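Local coordinates for protein 3-Hydroxyacyl-CoA dehydrogenase (Ralstonia eutropha H16, PDB 4PZD) that probably catalyses the NAD-dependent oxidation of (3S)-3-hydroxyacyl-CoA to 3-oxoacyl-CoA, binding the cofactor in a Rossmann-type domain, at residues A[4-9]-A[85-90]; A[100-105]-A[127-132]; A[112-117]-A[134-139]. All coordinates share one frame; numbering follows the deposited sequence.

Contact 1: A[4-9]-A[85-90]; sequences RTVGIV and IVIEAA. With NAD (nicotinamide-adenine-dinucleotide), chain J.
Val9 and Val86 meet through methyl groups, CG2 of Val9 lying 4.0 Å from CG1 of Val86, on the sheet face where Ile100 and Ile104 of helix 94-107 pack over Val9. On the reverse face Val6 and Ile85 stand side by side and point the same way, their CG2 atoms 4.1 Å apart, while CG1 of Val6 reaches CD1 of Ile87 at 4.2 Å. Helix 13-23 closes over this face, Ile18 touching both Ile8 and Ile87. Between the two apolar layers, strands 5-9 and 85-88 run parallel as central neighbours of the Rossmann fold. Gly7 O takes Ile87 N at 2.8 Å from well above its carbonyl plane, and Val9 N gives to Ile87 O at 2.9 Å; a weak bond from Ala89 N to Val9 O follows. With its CG1 anti to the backbone N (chi1 172°), Val9 turns that methyl to the adenine, 3.5 Å from NAD C2A. Ala90 CB adds a second apolar touch, 3.4 Å from NAD C4A. At the polar edge Glu88 OE2 accepts Ala90 N at 2.6 Å, nearly along its C-O axis, and also Thr91 N, whereas OE1 forms a salt bridge with Lys97. Val9 and Ala90, just past the other strand, thus offer the adenine an apolar surface, and Lys97 probably compensates the charge of the buried Glu88 carboxylate.

Contact 2: A[100-105]-A[127-132]; sequences ILKQID and AAVTSR. With NAD (nicotinamide-adenine-dinucleotide), chain J.
Val129 meets helix 94-107 from a type I turn that runs from Ala127 to Thr130. Its CG2 comes to 4.4 Å from CB of Leu101, a light apolar touch. The chain of Lys102 passes Val129 at about a right angle: a bend at chi2 (-101°) brings its CE to 3.9 Å from CB of Val129, and the same CE lies 3.4 Å from Val129 O, so methylene rather than ammonium does the touching. Thr130, next along, is buried and looks back into its own turn. Its OG1 donates to Ala127 O at 2.9 Å, in the carbonyl plane and on a lone pair, and Thr130 N reaches the same oxygen at 3.2 Å. Ala127 O thus takes two donors: the OG1 bond fixes the rotation of the Thr130 side chain, whose CB sits 3.9 Å from OD1 of Asp105, and the N bond closes the turn. Ser131 then supplies the direct polar link: its N donates to OD2 of Asp105 at 2.9 Å. The bond is fairly straight at the hydrogen, but it comes from above the carboxylate plane, 40° out of it. Asp105 extends there because its CG is anti to the backbone N (chi1 -167°). Arg132 leads its side chain away from the helix and forms a salt bridge with Asp134. One hydrogen bond from a backbone N-H to a carboxylate, probably strengthened by its charge, therefore fastens a helix of the Rossmann-type NAD domain to the loop leading into strand 136-141, with methylenes of the exposed Lys102 lying against Val129.

Contact 3: A[112-117]-A[134-139]; sequences VIIASN and DRFIGM. With NAD (nicotinamide-adenine-dinucleotide), chain J.
Strands 113-117 and 136-139 lie parallel with 27° between their directions, joined by Ile114 N to Arg135 O at 3.1 Å, Ile137 N to Ile114 O, Ser116 N to Ile137 O at 3.2 Å, and Met139 N to Ser116 O. They are the two strands of a beta-alpha-beta unit in the Rossmann-type NAD domain, with helix 123-127 between them in the chain. Phe136, its CG anti to the backbone N (chi1 -170°), reaches its ring across to the neighbouring strand. There it crosses Ile114 at about a right angle, CD1 of the ring 4.0 Å from CG2 of Ile114. Farther out, its CZ is 3.6 Å from CB of Ser116, which itself packs on Lys97. Helix 123-127 covers the same ring with Ile123 and Leu126. The other face of the sheet is held by Ala115, a small residue that receives two larger ones: CG2 of Ile137 approaches its CB at 4.1 Å, and SD of Met139 comes to 3.7 Å from that CB. Ile87 of strand 85-88 and Val167 of helix 161-173 also pack on Met139. At the N-terminal end, Arg135 bends at chi2 and chi3 and crosses Ile113 obliquely, its NH1 3.5 Å from CG1 of Ile113. Asp134 OD2 lies at the guanidinium edge in its plane, as a long salt bridge to NE, while NH1 has a weak hydrogen bond to Asn111 O. Asn117 carries the strand's C-terminal end to the nicotinamide ribose of NAD, and its backbone O accepts a hydrogen bond from Lys97 NZ. The last bond between the strands, Met139 N to Ser116 O, spans 3.0 Å and comes in 46° out of the carbonyl plane.

How the contacts relate
Contacts 1 and 3 are buried strand pairings in one sheet, whereas contact 2 is partly exposed and ties a helix to a loop at the periphery. Strands 85-88 and 113-117 are neighbours, so contacts 1 and 3 join directly, Val86 O meeting Ala115 N at 2.9 Å. Helix 94-107 unites all three: Ile100 packs on Val9 and Glu88 of contact 1, and Leu101 on Glu88 as well as on Ile114 and Phe136 of contact 3. Backbone bonds and aliphatic layers hold the sheet; outside it, a single side-chain carboxylate carries the polar link. Along the chain, contacts 2 and 3 interleave. Contacts 1 and 2 both meet the adenine of NAD, contact 3 its nicotinamide ribose.

Contact 1: A[4-9]-A[85-90]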
loop_
_atom_site.group_PDB
_atom_site.type_symbol
_atom_site.label_atom_id
_atom_site.label_comp_id
_atom_site.label_asym_id
_atom_site.label_seq_id
_atom_site.Cartn_x
_atom_site.Cartn_y
_atom_site.Cartn_z
ATOM N N ARG A 4 -10.366 -34.164 9.815
ATOM C CA ARG A 4 -9.130 -34.531 10.526
ATOM C C ARG A 4 -7.990 -34.961 9.597
ATOM O O ARG A 4 -6.841 -35.003 10.036
ATOM C CB ARG A 4 -9.398 -35.616 11.582
ATOM C CG ARG A 4 -8.403 -35.620 12.755
ATOM C CD ARG A 4 -8.894 -36.437 13.957
ATOM N NE ARG A 4 -8.595 -37.877 13.853
ATOM C CZ ARG A 4 -7.518 -38.495 14.358
ATOM N NH1 ARG A 4 -6.583 -37.828 15.029
ATOM N NH2 ARG A 4 -7.367 -39.803 14.189
ATOM N N THR A 5 -8.292 -35.247 8.325
ATOM C CA THR A 5 -7.273 -35.662 7.338
ATOM C C THR A 5 -7.310 -34.895 6.001
ATOM O O THR A 5 -8.264 -35.048 5.235
ATOM C CB THR A 5 -7.419 -37.148 7.000
ATOM O OG1 THR A 5 -7.630 -37.887 8.206
ATOM C CG2 THR A 5 -6.163 -37.666 6.267
ATOM N N VAL A 6 -6.243 -34.134 5.713
ATOM C CA VAL A 6 -6.165 -33.234 4.542
ATOM C C VAL A 6 -5.294 -33.760 3.397
ATOM O O VAL A 6 -4.064 -33.845 3.525
ATOM C CB VAL A 6 -5.570 -31.862 4.936
ATOM C CG1 VAL A 6 -5.331 -30.987 3.703
ATOM C CG2 VAL A 6 -6.462 -31.163 5.949
ATOM N N GLY A 7 -5.931 -34.062 2.268
ATOM C CA GLY A 7 -5.216 -34.386 1.032
ATOM C C GLY A 7 -4.425 -33.189 0.495
ATOM O O GLY A 7 -4.909 -32.055 0.501
ATOM N N ILE A 8 -3.191 -33.432 0.061
ATOM C CA ILE A 8 -2.422 -32.412 -0.629
ATOM C C ILE A 8 -1.761 -32.980 -1.871
ATOM O O ILE A 8 -0.976 -33.931 -1.780
ATOM C CB ILE A 8 -1.332 -31.818 0.257
ATOM C CG1 ILE A 8 -1.969 -31.158 1.476
ATOM C CG2 ILE A 8 -0.525 -30.797 -0.542
ATOM C CD1 ILE A 8 -1.024 -30.275 2.265
ATOM N N VAL A 9 -2.070 -32.386 -3.023
ATOM C CA VAL A 9 -1.367 -32.724 -4.240
ATOM C C VAL A 9 -0.377 -31.630 -4.574
ATOM O O VAL A 9 -0.747 -30.485 -4.791
ATOM C CB VAL A 9 -2.310 -33.012 -5.411
ATOM C CG1 VAL A 9 -1.522 -33.176 -6.704
ATOM C CG2 VAL A 9 -3.101 -34.280 -5.127
ATOM N N ILE A 85 -10.515 -33.894 2.594
ATOM C CA ILE A 85 -10.450 -32.831 1.606
ATOM C C ILE A 85 -9.071 -32.856 0.944
ATOM O O ILE A 85 -8.059 -33.083 1.610
ATOM C CB ILE A 85 -10.652 -31.460 2.275
ATOM C CG1 ILE A 85 -10.558 -30.334 1.247
ATOM C CG2 ILE A 85 -9.617 -31.234 3.381
ATOM C CD1 ILE A 85 -10.724 -28.960 1.858
ATOM N N VAL A 86 -9.037 -32.606 -0.359
ATOM C CA VAL A 86 -7.787 -32.519 -1.094
ATOM C C VAL A 86 -7.578 -31.102 -1.597
ATOM O O VAL A 86 -8.477 -30.511 -2.195
ATOM C CB VAL A 86 -7.780 -33.447 -2.325
ATOM C CG1 VAL A 86 -6.351 -33.637 -2.833
ATOM C CG2 VAL A 86 -8.434 -34.788 -2.001
ATOM N N ILE A 87 -6.376 -30.585 -1.378
ATOM C CA ILE A 87 -5.954 -29.297 -1.905
ATOM C C ILE A 87 -4.917 -29.509 -3.002
ATOM O O ILE A 87 -3.863 -30.074 -2.727
ATOM C CB ILE A 87 -5.272 -28.453 -0.809
ATOM C CG1 ILE A 87 -6.254 -28.177 0.353
ATOM C CG2 ILE A 87 -4.681 -27.174 -1.415
ATOM C CD1 ILE A 87 -5.655 -27.377 1.486
ATOM N N GLU A 88 -5.217 -29.041 -4.221
ATOM C CA GLU A 88 -4.273 -29.069 -5.327
ATOM C C GLU A 88 -3.356 -27.894 -5.176
ATOM O O GLU A 88 -3.799 -26.805 -4.863
ATOM C CB GLU A 88 -4.986 -29.009 -6.683
ATOM C CG GLU A 88 -4.055 -29.075 -7.903
ATOM C CD GLU A 88 -3.519 -27.711 -8.301
ATOM O OE1 GLU A 88 -4.337 -26.861 -8.700
ATOM O OE2 GLU A 88 -2.296 -27.476 -8.210
ATOM N N ALA A 89 -2.074 -28.116 -5.435
ATOM C CA ALA A 89 -1.055 -27.129 -5.146
ATOM C C ALA A 89 0.230 -27.444 -5.914
ATOM O O ALA A 89 1.355 -27.276 -5.427
ATOM C CB ALA A 89 -0.805 -27.102 -3.641
ATOM N N ALA A 90 0.036 -27.874 -7.147
ATOM C CA ALA A 90 1.106 -28.421 -7.963
ATOM C C ALA A 90 1.524 -27.495 -9.095
ATOM O O ALA A 90 2.702 -27.524 -9.493
ATOM C CB ALA A 90 0.668 -29.754 -8.533
HETATM P PA NAD J . 7.302 -25.455 -6.615
HETATM O O1A NAD J . 8.130 -25.245 -7.860
HETATM O O2A NAD J . 7.910 -25.107 -5.274
HETATM O O5B NAD J . 6.866 -27.008 -6.598
HETATM C C5B NAD J . 5.803 -27.524 -7.406
HETATM C C4B NAD J . 5.505 -28.961 -6.985
HETATM O O4B NAD J . 4.319 -29.440 -7.644
HETATM C C3B NAD J . 6.669 -29.904 -7.333
HETATM O O3B NAD J . 7.169 -30.620 -6.180
HETATM C C2B NAD J . 6.080 -30.823 -8.399
HETATM O O2B NAD J . 6.637 -32.151 -8.398
HETATM C C1B NAD J . 4.577 -30.787 -8.091
HETATM N N9A NAD J . 3.777 -31.297 -9.259
HETATM C C8A NAD J . 3.837 -30.913 -10.563
HETATM N N7A NAD J . 2.969 -31.655 -11.313
HETATM C C5A NAD J . 2.347 -32.531 -10.499
HETATM C C6A NAD J . 1.310 -33.605 -10.632
HETATM N N6A NAD J . 0.751 -33.887 -11.848
HETATM N N1A NAD J . 0.940 -34.292 -9.504
HETATM C C2A NAD J . 1.492 -34.018 -8.295
HETATM N N3A NAD J . 2.431 -33.052 -8.116
HETATM C C4A NAD J . 2.888 -32.294 -9.150
HETATM O O3 NAD J . 5.888 -24.692 -6.819
HETATM P PN NAD J . 4.949 -24.048 -5.666
HETATM O O1N NAD J . 5.573 -22.745 -5.215
HETATM O O2N NAD J . 4.597 -25.110 -4.643
HETATM O O5D NAD J . 3.636 -23.659 -6.535
HETATM C C5D NAD J . 2.470 -24.474 -6.565
HETATM C C4D NAD J . 1.252 -23.691 -7.056
HETATM O O4D NAD J . 0.685 -22.865 -6.028
HETATM C C3D NAD J . 1.537 -22.726 -8.186
HETATM O O3D NAD J . 1.578 -23.380 -9.445
HETATM C C2D NAD J . 0.374 -21.774 -8.049
HETATM O O2D NAD J . -0.801 -22.371 -8.605
HETATM C C1D NAD J . 0.158 -21.636 -6.568
HETATM N N1N NAD J . 0.797 -20.394 -6.046
HETATM C C2N NAD J . 2.136 -20.214 -6.127
HETATM C C3N NAD J . 2.767 -19.064 -5.642
HETATM C C7N NAD J . 4.273 -18.949 -5.761
HETATM O O7N NAD J . 4.775 -17.950 -6.240
HETATM N N7N NAD J . 5.051 -19.949 -5.336
HETATM C C4N NAD J . 1.978 -18.065 -5.055
HETATM C C5N NAD J . 0.605 -18.257 -4.973
HETATM C C6N NAD J . 0.034 -19.428 -5.481
#

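Contact 2: A[100-105]-A[127-132]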
loop_
_atom_site.group_PDB
_atom_site.type_symbol
_atom_site.label_atom_id
_atom_site.label_comp_id
_atom_site.label_asym_id
_atom_site.label_seq_id
_atom_site.Cartn_x
_atom_site.Cartn_y
_atom_site.Cartn_z
ATOM N N ILE A 100 -5.118 -32.809 -13.209
ATOM C CA ILE A 100 -4.901 -33.180 -11.818
ATOM C C ILE A 100 -6.208 -33.227 -11.081
ATOM O O ILE A 100 -6.505 -34.229 -10.447
ATOM C CB ILE A 100 -3.915 -32.252 -11.113
ATOM C CG1 ILE A 100 -2.512 -32.471 -11.685
ATOM C CG2 ILE A 100 -3.872 -32.529 -9.619
ATOM C CD1 ILE A 100 -1.587 -31.294 -11.459
ATOM N N LEU A 101 -7.022 -32.190 -11.224
ATOM C CA LEU A 101 -8.333 -32.141 -10.557
ATOM C C LEU A 101 -9.294 -33.246 -10.997
ATOM O O LEU A 101 -10.025 -33.808 -10.170
ATOM C CB LEU A 101 -8.989 -30.774 -10.755
ATOM C CG LEU A 101 -8.285 -29.565 -10.113
ATOM C CD1 LEU A 101 -8.978 -28.293 -10.568
ATOM C CD2 LEU A 101 -8.247 -29.633 -8.589
ATOM N N LYS A 102 -9.292 -33.576 -12.283
ATOM C CA LYS A 102 -10.113 -34.686 -12.779
ATOM C C LYS A 102 -9.663 -36.023 -12.182
ATOM O O LYS A 102 -10.472 -36.843 -11.755
ATOM C CB LYS A 102 -9.994 -34.780 -14.284
ATOM C CG LYS A 102 -10.542 -33.592 -15.044
ATOM C CD LYS A 102 -11.911 -33.904 -15.607
ATOM C CE LYS A 102 -12.265 -32.943 -16.721
ATOM N NZ LYS A 102 -11.469 -33.214 -17.948
ATOM N N GLN A 103 -8.358 -36.246 -12.178
ATOM C CA GLN A 103 -7.802 -37.443 -11.569
ATOM C C GLN A 103 -8.204 -37.530 -10.101
ATOM O O GLN A 103 -8.691 -38.565 -9.642
ATOM C CB GLN A 103 -6.291 -37.411 -11.701
ATOM C CG GLN A 103 -5.569 -38.675 -11.302
ATOM C CD GLN A 103 -4.088 -38.411 -11.222
ATOM O OE1 GLN A 103 -3.498 -37.916 -12.177
ATOM N NE2 GLN A 103 -3.484 -38.693 -10.067
ATOM N N ILE A 104 -8.003 -36.430 -9.382
ATOM C CA ILE A 104 -8.447 -36.316 -7.993
ATOM C C ILE A 104 -9.945 -36.556 -7.871
ATOM O O ILE A 104 -10.393 -37.286 -6.999
ATOM C CB ILE A 104 -8.164 -34.932 -7.408
ATOM C CG1 ILE A 104 -6.656 -34.682 -7.328
ATOM C CG2 ILE A 104 -8.783 -34.824 -6.019
ATOM C CD1 ILE A 104 -6.289 -33.227 -7.112
ATOM N N ASP A 105 -10.713 -35.919 -8.746
ATOM C CA ASP A 105 -12.159 -36.090 -8.766
ATOM C C ASP A 105 -12.560 -37.543 -8.907
ATOM O O ASP A 105 -13.525 -37.972 -8.292
ATOM C CB ASP A 105 -12.760 -35.304 -9.918
ATOM C CG ASP A 105 -14.255 -35.186 -9.821
ATOM O OD1 ASP A 105 -14.733 -34.897 -8.703
ATOM O OD2 ASP A 105 -14.941 -35.340 -10.862
ATOM N N ALA A 127 -13.841 -25.379 -11.001
ATOM C CA ALA A 127 -14.995 -26.056 -10.423
ATOM C C ALA A 127 -15.826 -26.782 -11.514
ATOM O O ALA A 127 -16.260 -27.929 -11.319
ATOM C CB ALA A 127 -15.863 -25.061 -9.656
ATOM N N ALA A 128 -16.038 -26.137 -12.665
ATOM C CA ALA A 128 -16.842 -26.771 -13.748
ATOM C C ALA A 128 -16.300 -28.095 -14.313
ATOM O O ALA A 128 -17.091 -28.869 -14.863
ATOM C CB ALA A 128 -17.056 -25.801 -14.897
ATOM N N VAL A 129 -14.982 -28.353 -14.203
ATOM C CA VAL A 129 -14.398 -29.611 -14.719
ATOM C C VAL A 129 -14.600 -30.807 -13.795
ATOM O O VAL A 129 -14.439 -31.932 -14.244
ATOM C CB VAL A 129 -12.879 -29.542 -15.015
ATOM C CG1 VAL A 129 -12.535 -28.302 -15.799
ATOM C CG2 VAL A 129 -12.026 -29.645 -13.752
ATOM N N THR A 130 -14.913 -30.562 -12.519
ATOM C CA THR A 130 -15.221 -31.633 -11.581
ATOM C C THR A 130 -16.696 -32.051 -11.674
ATOM O O THR A 130 -17.533 -31.285 -12.126
ATOM C CB THR A 130 -14.874 -31.231 -10.131
ATOM O OG1 THR A 130 -15.798 -30.265 -9.633
ATOM C CG2 THR A 130 -13.488 -30.657 -10.043
ATOM N N SER A 131 -16.999 -33.281 -11.265
ATOM C CA SER A 131 -18.367 -33.823 -11.328
ATOM C C SER A 131 -19.295 -33.229 -10.261
ATOM O O SER A 131 -20.513 -33.325 -10.395
ATOM C CB SER A 131 -18.353 -35.328 -11.101
ATOM O OG SER A 131 -18.246 -35.590 -9.704
ATOM N N ARG A 132 -18.724 -32.708 -9.174
ATOM C CA ARG A 132 -19.508 -31.981 -8.163
ATOM C C ARG A 132 -18.897 -30.603 -7.916
ATOM O O ARG A 132 -18.079 -30.439 -7.024
ATOM C CB ARG A 132 -19.620 -32.777 -6.855
ATOM C CG ARG A 132 -20.425 -34.074 -6.988
ATOM C CD ARG A 132 -21.943 -33.877 -7.117
ATOM N NE ARG A 132 -22.511 -33.050 -6.042
ATOM C CZ ARG A 132 -22.597 -33.403 -4.754
ATOM N NH1 ARG A 132 -22.154 -34.583 -4.327
ATOM N NH2 ARG A 132 -23.123 -32.562 -3.872
HETATM P PA NAD J . 7.302 -25.455 -6.615
HETATM O O1A NAD J . 8.130 -25.245 -7.860
HETATM O O2A NAD J . 7.910 -25.107 -5.274
HETATM O O5B NAD J . 6.866 -27.008 -6.598
HETATM C C5B NAD J . 5.803 -27.524 -7.406
HETATM C C4B NAD J . 5.505 -28.961 -6.985
HETATM O O4B NAD J . 4.319 -29.440 -7.644
HETATM C C3B NAD J . 6.669 -29.904 -7.333
HETATM O O3B NAD J . 7.169 -30.620 -6.180
HETATM C C2B NAD J . 6.080 -30.823 -8.399
HETATM O O2B NAD J . 6.637 -32.151 -8.398
HETATM C C1B NAD J . 4.577 -30.787 -8.091
HETATM N N9A NAD J . 3.777 -31.297 -9.259
HETATM C C8A NAD J . 3.837 -30.913 -10.563
HETATM N N7A NAD J . 2.969 -31.655 -11.313
HETATM C C5A NAD J . 2.347 -32.531 -10.499
HETATM C C6A NAD J . 1.310 -33.605 -10.632
HETATM N N6A NAD J . 0.751 -33.887 -11.848
HETATM N N1A NAD J . 0.940 -34.292 -9.504
HETATM C C2A NAD J . 1.492 -34.018 -8.295
HETATM N N3A NAD J . 2.431 -33.052 -8.116
HETATM C C4A NAD J . 2.888 -32.294 -9.150
HETATM O O3 NAD J . 5.888 -24.692 -6.819
HETATM P PN NAD J . 4.949 -24.048 -5.666
HETATM O O1N NAD J . 5.573 -22.745 -5.215
HETATM O O2N NAD J . 4.597 -25.110 -4.643
HETATM O O5D NAD J . 3.636 -23.659 -6.535
HETATM C C5D NAD J . 2.470 -24.474 -6.565
HETATM C C4D NAD J . 1.252 -23.691 -7.056
HETATM O O4D NAD J . 0.685 -22.865 -6.028
HETATM C C3D NAD J . 1.537 -22.726 -8.186
HETATM O O3D NAD J . 1.578 -23.380 -9.445
HETATM C C2D NAD J . 0.374 -21.774 -8.049
HETATM O O2D NAD J . -0.801 -22.371 -8.605
HETATM C C1D NAD J . 0.158 -21.636 -6.568
HETATM N N1N NAD J . 0.797 -20.394 -6.046
HETATM C C2N NAD J . 2.136 -20.214 -6.127
HETATM C C3N NAD J . 2.767 -19.064 -5.642
HETATM C C7N NAD J . 4.273 -18.949 -5.761
HETATM O O7N NAD J . 4.775 -17.950 -6.240
HETATM N N7N NAD J . 5.051 -19.949 -5.336
HETATM C C4N NAD J . 1.978 -18.065 -5.055
HETATM C C5N NAD J . 0.605 -18.257 -4.973
HETATM C C6N NAD J . 0.034 -19.428 -5.481
#

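Contact 3: A[112-117]-A[134-139]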
loop_
_atom_site.group_PDB
_atom_site.type_symbol
_atom_site.label_atom_id
_atom_site.label_comp_id
_atom_site.label_asym_id
_atom_site.label_seq_id
_atom_site.Cartn_x
_atom_site.Cartn_y
_atom_site.Cartn_z
ATOM N N VAL A 112 -16.389 -35.422 -0.638
ATOM C CA VAL A 112 -15.083 -34.860 -0.295
ATOM C C VAL A 112 -14.948 -33.528 -1.016
ATOM O O VAL A 112 -15.393 -33.366 -2.144
ATOM C CB VAL A 112 -13.909 -35.818 -0.676
ATOM C CG1 VAL A 112 -12.581 -35.081 -0.736
ATOM C CG2 VAL A 112 -13.820 -36.981 0.314
ATOM N N ILE A 113 -14.341 -32.570 -0.340
ATOM C CA ILE A 113 -14.142 -31.255 -0.904
ATOM C C ILE A 113 -12.837 -31.236 -1.661
ATOM O O ILE A 113 -11.822 -31.745 -1.174
ATOM C CB ILE A 113 -14.089 -30.179 0.190
ATOM C CG1 ILE A 113 -15.491 -29.991 0.803
ATOM C CG2 ILE A 113 -13.537 -28.880 -0.395
ATOM C CD1 ILE A 113 -15.542 -29.096 2.024
ATOM N N ILE A 114 -12.881 -30.636 -2.842
ATOM C CA ILE A 114 -11.697 -30.396 -3.630
ATOM C C ILE A 114 -11.396 -28.880 -3.746
ATOM O O ILE A 114 -12.239 -28.079 -4.180
ATOM C CB ILE A 114 -11.867 -31.014 -5.028
ATOM C CG1 ILE A 114 -12.292 -32.481 -4.895
ATOM C CG2 ILE A 114 -10.587 -30.846 -5.832
ATOM C CD1 ILE A 114 -12.529 -33.179 -6.223
ATOM N N ALA A 115 -10.191 -28.492 -3.343
ATOM C CA ALA A 115 -9.758 -27.116 -3.435
ATOM C C ALA A 115 -8.606 -27.037 -4.410
ATOM O O ALA A 115 -8.030 -28.056 -4.796
ATOM C CB ALA A 115 -9.321 -26.600 -2.078
ATOM N N SER A 116 -8.296 -25.809 -4.811
ATOM C CA SER A 116 -7.160 -25.513 -5.678
ATOM C C SER A 116 -6.545 -24.198 -5.256
ATOM O O SER A 116 -7.222 -23.183 -5.195
ATOM C CB SER A 116 -7.589 -25.444 -7.150
ATOM O OG SER A 116 -6.550 -25.857 -8.024
ATOM N N ASN A 117 -5.271 -24.246 -4.913
ATOM C CA ASN A 117 -4.489 -23.052 -4.692
ATOM C C ASN A 117 -4.161 -22.414 -6.055
ATOM O O ASN A 117 -3.787 -23.104 -7.008
ATOM C CB ASN A 117 -3.201 -23.427 -3.967
ATOM C CG ASN A 117 -2.444 -22.232 -3.460
ATOM O OD1 ASN A 117 -1.392 -21.877 -3.976
ATOM N ND2 ASN A 117 -2.958 -21.623 -2.424
ATOM N N ASP A 134 -20.204 -27.908 -6.737
ATOM C CA ASP A 134 -20.586 -27.329 -5.448
ATOM C C ASP A 134 -19.666 -27.729 -4.305
ATOM O O ASP A 134 -19.665 -27.103 -3.225
ATOM C CB ASP A 134 -21.996 -27.754 -5.096
ATOM C CG ASP A 134 -22.063 -29.210 -4.690
ATOM O OD1 ASP A 134 -21.905 -30.053 -5.595
ATOM O OD2 ASP A 134 -22.248 -29.493 -3.476
ATOM N N ARG A 135 -18.892 -28.785 -4.529
ATOM C CA ARG A 135 -17.889 -29.246 -3.555
ATOM C C ARG A 135 -16.488 -28.672 -3.818
ATOM O O ARG A 135 -15.540 -29.065 -3.149
ATOM C CB ARG A 135 -17.837 -30.784 -3.555
ATOM C CG ARG A 135 -19.034 -31.439 -2.880
ATOM C CD ARG A 135 -18.825 -31.502 -1.377
ATOM N NE ARG A 135 -19.882 -30.824 -0.629
ATOM C CZ ARG A 135 -19.839 -30.564 0.680
ATOM N NH1 ARG A 135 -18.793 -30.929 1.426
ATOM N NH2 ARG A 135 -20.858 -29.929 1.245
ATOM N N PHE A 136 -16.376 -27.744 -4.779
ATOM C CA PHE A 136 -15.106 -27.124 -5.153
ATOM C C PHE A 136 -14.967 -25.686 -4.661
ATOM O O PHE A 136 -15.907 -24.909 -4.734
ATOM C CB PHE A 136 -14.965 -27.142 -6.670
ATOM C CG PHE A 136 -13.605 -26.747 -7.147
ATOM C CD1 PHE A 136 -12.597 -27.665 -7.202
ATOM C CD2 PHE A 136 -13.342 -25.453 -7.529
ATOM C CE1 PHE A 136 -11.342 -27.301 -7.627
ATOM C CE2 PHE A 136 -12.090 -25.079 -7.954
ATOM C CZ PHE A 136 -11.088 -26.004 -8.002
ATOM N N ILE A 137 -13.766 -25.321 -4.234
ATOM C CA ILE A 137 -13.491 -23.973 -3.791
ATOM C C ILE A 137 -12.012 -23.578 -4.002
ATOM O O ILE A 137 -11.109 -24.422 -3.996
ATOM C CB ILE A 137 -13.837 -23.845 -2.298
ATOM C CG1 ILE A 137 -13.806 -22.379 -1.849
ATOM C CG2 ILE A 137 -12.865 -24.668 -1.451
ATOM C CD1 ILE A 137 -14.356 -22.151 -0.456
ATOM N N GLY A 138 -11.779 -22.278 -4.167
ATOM C CA GLY A 138 -10.450 -21.742 -4.334
ATOM C C GLY A 138 -9.789 -21.415 -3.017
ATOM O O GLY A 138 -10.391 -20.877 -2.098
ATOM N N MET A 139 -8.522 -21.728 -2.924
ATOM C CA MET A 139 -7.723 -21.166 -1.876
ATOM C C MET A 139 -6.568 -20.426 -2.525
ATOM O O MET A 139 -6.193 -20.700 -3.664
ATOM C CB MET A 139 -7.256 -22.272 -0.954
ATOM C CG MET A 139 -8.444 -23.034 -0.392
ATOM S SD MET A 139 -8.026 -24.422 0.670
ATOM C CE MET A 139 -7.878 -23.640 2.276
HETATM P PA NAD J . 7.302 -25.455 -6.615
HETATM O O1A NAD J . 8.130 -25.245 -7.860
HETATM O O2A NAD J . 7.910 -25.107 -5.274
HETATM O O5B NAD J . 6.866 -27.008 -6.598
HETATM C C5B NAD J . 5.803 -27.524 -7.406
HETATM C C4B NAD J . 5.505 -28.961 -6.985
HETATM O O4B NAD J . 4.319 -29.440 -7.644
HETATM C C3B NAD J . 6.669 -29.904 -7.333
HETATM O O3B NAD J . 7.169 -30.620 -6.180
HETATM C C2B NAD J . 6.080 -30.823 -8.399
HETATM O O2B NAD J . 6.637 -32.151 -8.398
HETATM C C1B NAD J . 4.577 -30.787 -8.091
HETATM N N9A NAD J . 3.777 -31.297 -9.259
HETATM C C8A NAD J . 3.837 -30.913 -10.563
HETATM N N7A NAD J . 2.969 -31.655 -11.313
HETATM C C5A NAD J . 2.347 -32.531 -10.499
HETATM C C6A NAD J . 1.310 -33.605 -10.632
HETATM N N6A NAD J . 0.751 -33.887 -11.848
HETATM N N1A NAD J . 0.940 -34.292 -9.504
HETATM C C2A NAD J . 1.492 -34.018 -8.295
HETATM N N3A NAD J . 2.431 -33.052 -8.116
HETATM C C4A NAD J . 2.888 -32.294 -9.150
HETATM O O3 NAD J . 5.888 -24.692 -6.819
HETATM P PN NAD J . 4.949 -24.048 -5.666
HETATM O O1N NAD J . 5.573 -22.745 -5.215
HETATM O O2N NAD J . 4.597 -25.110 -4.643
HETATM O O5D NAD J . 3.636 -23.659 -6.535
HETATM C C5D NAD J . 2.470 -24.474 -6.565
HETATM C C4D NAD J . 1.252 -23.691 -7.056
HETATM O O4D NAD J . 0.685 -22.865 -6.028
HETATM C C3D NAD J . 1.537 -22.726 -8.186
HETATM O O3D NAD J . 1.578 -23.380 -9.445
HETATM C C2D NAD J . 0.374 -21.774 -8.049
HETATM O O2D NAD J . -0.801 -22.371 -8.605
HETATM C C1D NAD J . 0.158 -21.636 -6.568
HETATM N N1N NAD J . 0.797 -20.394 -6.046
HETATM C C2N NAD J . 2.136 -20.214 -6.127
HETATM C C3N NAD J . 2.767 -19.064 -5.642
HETATM C C7N NAD J . 4.273 -18.949 -5.761
HETATM O O7N NAD J . 4.775 -17.950 -6.240
HETATM N N7N NAD J . 5.051 -19.949 -5.336
HETATM C C4N NAD J . 1.978 -18.065 -5.055
HETATM C C5N NAD J . 0.605 -18.257 -4.973
HETATM C C6N NAD J . 0.034 -19.428 -5.481
#